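Nucleoporin nup120 (Schizosaccharomyces pombe, PDB 4GQ2) serves as a structural component of the nuclear pore complex, whose nucleoporins can also dock transiently associated nuclear transport factors. Local coordinates at residues A[578-583]-A[637-642]. Sequence-based numbering, arbitrary orientation.
Sequences LDLGRS and IDTLVS
Leu-580 reaches from helix 571-585 into the angle between Thr-639 and Leu-640 on helix 630-641, and its branch end makes the whole contact. Leu-580 CD1 lies 3.5 Å from Thr-639 OG1. The same Leu-580 CD1 is 3.9 Å from Leu-640 CD2, so one methyl meets a hydroxyl on one neighbour and a methyl on the next. CD2 of Leu-580 comes up to the same hydroxyl less closely, 4.1 Å from Thr-639 OG1. With CG anti to the carbonyl carbon (chi1 -65°), Leu-580 sends CD1 across to the other helix, where its side chain and that of Leu-640 pass alongside each other in opposite directions. The backbones stay well apart, with Leu-580 CA 9.1 Å from Leu-640 CA. Leu-640 is buried and also packs on Ile-703 of helix 672-703 and Leu-711 of helix 709-713; segment 637-642 lies within the Nup120 helical-domain family. Within 578-583, Arg-582 NH2 forms a salt bridge to Asp-579 OD1 (2.7 Å), edge-on and near the guanidinium plane, while its NH1 bonds to Phe-552 O. Ser-583 OG is hydrogen-bonded to Tyr-632 OH, a second link to helix 630-641. Between the two segments themselves the chemistry is van der Waals contact of one leucine with a mixed polar and apolar surface, which implies a small, weakly directional helix-helix junction.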
ATOM      1  N   LEU A 578     -18.298 -22.552  10.342  1.00 61.72           N
ATOM      2  CA  LEU A 578     -17.370 -21.729   9.567  1.00 66.10           C
ATOM      3  C   LEU A 578     -17.832 -21.650   8.108  1.00 64.05           C
ATOM      4  O   LEU A 578     -17.884 -20.561   7.529  1.00 46.20           O
ATOM      5  CB  LEU A 578     -15.924 -22.245   9.678  1.00 68.28           C
ATOM      6  CG  LEU A 578     -14.758 -21.608   8.891  1.00 73.70           C
ATOM      7  CD1 LEU A 578     -14.655 -22.202   7.488  1.00 67.29           C
ATOM      8  CD2 LEU A 578     -14.802 -20.077   8.834  1.00 69.17           C
ATOM      9  N   ASP A 579     -18.194 -22.796   7.531  1.00 49.28           N
ATOM     10  CA  ASP A 579     -18.680 -22.817   6.159  1.00 50.34           C
ATOM     11  C   ASP A 579     -19.942 -21.970   5.988  1.00 50.23           C
ATOM     12  O   ASP A 579     -20.124 -21.326   4.949  1.00 53.92           O
ATOM     13  CB  ASP A 579     -18.917 -24.247   5.680  1.00 63.57           C
ATOM     14  CG  ASP A 579     -19.250 -24.314   4.207  1.00 57.53           C
ATOM     15  OD1 ASP A 579     -18.363 -24.016   3.383  1.00 72.10           O
ATOM     16  OD2 ASP A 579     -20.399 -24.661   3.874  1.00 51.03           O
ATOM     17  N   LEU A 580     -20.797 -21.967   7.012  1.00 44.58           N
ATOM     18  CA  LEU A 580     -21.980 -21.102   7.031  1.00 45.33           C
ATOM     19  C   LEU A 580     -21.601 -19.614   6.967  1.00 46.60           C
ATOM     20  O   LEU A 580     -22.288 -18.820   6.323  1.00 51.85           O
ATOM     21  CB  LEU A 580     -22.850 -21.385   8.271  1.00 51.56           C
ATOM     22  CG  LEU A 580     -23.551 -22.744   8.449  1.00 49.80           C
ATOM     23  CD1 LEU A 580     -24.365 -22.752   9.729  1.00 49.72           C
ATOM     24  CD2 LEU A 580     -24.455 -23.093   7.275  1.00 45.10           C
ATOM     25  N   GLY A 581     -20.508 -19.249   7.637  1.00 46.45           N
ATOM     26  CA  GLY A 581     -19.971 -17.893   7.584  1.00 44.36           C
ATOM     27  C   GLY A 581     -19.397 -17.566   6.218  1.00 46.49           C
ATOM     28  O   GLY A 581     -19.700 -16.504   5.648  1.00 46.38           O
ATOM     29  N   ARG A 582     -18.585 -18.487   5.692  1.00 40.72           N
ATOM     30  CA  ARG A 582     -18.024 -18.372   4.345  1.00 43.54           C
ATOM     31  C   ARG A 582     -19.105 -18.146   3.291  1.00 46.70           C
ATOM     32  O   ARG A 582     -18.969 -17.263   2.449  1.00 40.98           O
ATOM     33  CB  ARG A 582     -17.237 -19.623   3.955  1.00 46.90           C
ATOM     34  CG  ARG A 582     -15.941 -19.858   4.707  1.00 54.94           C
ATOM     35  CD  ARG A 582     -15.032 -20.826   3.957  1.00 58.43           C
ATOM     36  NE  ARG A 582     -15.694 -22.069   3.543  1.00 61.21           N
ATOM     37  CZ  ARG A 582     -15.057 -23.186   3.199  1.00 65.16           C
ATOM     38  NH1 ARG A 582     -13.729 -23.246   3.230  1.00 73.02           N
ATOM     39  NH2 ARG A 582     -15.745 -24.256   2.829  1.00 51.34           N
ATOM     40  N   SER A 583     -20.167 -18.948   3.335  1.00 40.56           N
ATOM     41  CA  SER A 583     -21.188 -18.894   2.304  1.00 43.35           C
ATOM     42  C   SER A 583     -22.081 -17.670   2.433  1.00 41.31           C
ATOM     43  O   SER A 583     -22.591 -17.169   1.434  1.00 46.66           O
ATOM     44  CB  SER A 583     -22.005 -20.188   2.262  1.00 50.63           C
ATOM     45  OG  SER A 583     -22.700 -20.389   3.467  1.00 67.93           O
ATOM     46  N   ILE A 637     -30.708 -20.545  10.130  1.00 38.96           N
ATOM     47  CA  ILE A 637     -31.375 -20.671  11.431  1.00 39.54           C
ATOM     48  C   ILE A 637     -31.488 -22.141  11.808  1.00 44.15           C
ATOM     49  O   ILE A 637     -30.985 -22.564  12.858  1.00 51.84           O
ATOM     50  CB  ILE A 637     -32.789 -20.055  11.424  1.00 47.67           C
ATOM     51  CG1 ILE A 637     -32.722 -18.531  11.283  1.00 50.18           C
ATOM     52  CG2 ILE A 637     -33.550 -20.444  12.685  1.00 44.20           C
ATOM     53  CD1 ILE A 637     -34.026 -17.907  10.830  1.00 46.79           C
ATOM     54  N   ASP A 638     -32.120 -22.918  10.929  1.00 42.91           N
ATOM     55  CA  ASP A 638     -32.446 -24.305  11.230  1.00 48.23           C
ATOM     56  C   ASP A 638     -31.219 -25.186  11.429  1.00 49.97           C
ATOM     57  O   ASP A 638     -31.192 -25.988  12.367  1.00 48.77           O
ATOM     58  CB  ASP A 638     -33.423 -24.882  10.201  1.00 57.38           C
ATOM     59  CG  ASP A 638     -34.859 -24.436  10.454  1.00 60.54           C
ATOM     60  OD1 ASP A 638     -35.224 -24.221  11.631  1.00 64.51           O
ATOM     61  OD2 ASP A 638     -35.625 -24.292   9.479  1.00 69.30           O
ATOM     62  N   THR A 639     -30.188 -25.008  10.596  1.00 48.83           N
ATOM     63  CA  THR A 639     -28.964 -25.801  10.774  1.00 44.30           C
ATOM     64  C   THR A 639     -28.181 -25.370  12.005  1.00 41.04           C
ATOM     65  O   THR A 639     -27.457 -26.178  12.582  1.00 53.70           O
ATOM     66  CB  THR A 639     -28.047 -25.905   9.512  1.00 41.90           C
ATOM     67  OG1 THR A 639     -26.769 -25.309   9.757  1.00 44.93           O
ATOM     68  CG2 THR A 639     -28.690 -25.310   8.282  1.00 36.93           C
ATOM     69  N   LEU A 640     -28.335 -24.112  12.421  1.00 47.95           N
ATOM     70  CA  LEU A 640     -27.684 -23.643  13.652  1.00 45.33           C
ATOM     71  C   LEU A 640     -28.355 -24.181  14.917  1.00 54.53           C
ATOM     72  O   LEU A 640     -27.675 -24.539  15.885  1.00 57.02           O
ATOM     73  CB  LEU A 640     -27.599 -22.121  13.698  1.00 52.38           C
ATOM     74  CG  LEU A 640     -26.494 -21.470  12.858  1.00 52.10           C
ATOM     75  CD1 LEU A 640     -26.740 -19.969  12.770  1.00 40.96           C
ATOM     76  CD2 LEU A 640     -25.096 -21.786  13.394  1.00 41.23           C
ATOM     77  N   VAL A 641     -29.682 -24.246  14.894  1.00 53.51           N
ATOM     78  CA  VAL A 641     -30.463 -24.805  16.005  1.00 57.57           C
ATOM     79  C   VAL A 641     -30.178 -26.299  16.220  1.00 60.51           C
ATOM     80  O   VAL A 641     -30.240 -26.793  17.347  1.00 67.50           O
ATOM     81  CB  VAL A 641     -31.974 -24.558  15.791  1.00 56.63           C
ATOM     82  CG1 VAL A 641     -32.824 -25.408  16.726  1.00 50.82           C
ATOM     83  CG2 VAL A 641     -32.291 -23.081  15.976  1.00 50.21           C
ATOM     84  N   SER A 642     -29.846 -27.002  15.143  1.00 56.74           N
ATOM     85  CA  SER A 642     -29.617 -28.442  15.203  1.00 52.34           C
ATOM     86  C   SER A 642     -28.304 -28.801  15.889  1.00 53.11           C
ATOM     87  O   SER A 642     -28.042 -29.968  16.166  1.00 49.44           O
ATOM     88  CB  SER A 642     -29.617 -29.035  13.797  1.00 60.39           C
ATOM     89  OG  SER A 642     -28.300 -29.071  13.274  1.00 67.77           O
TER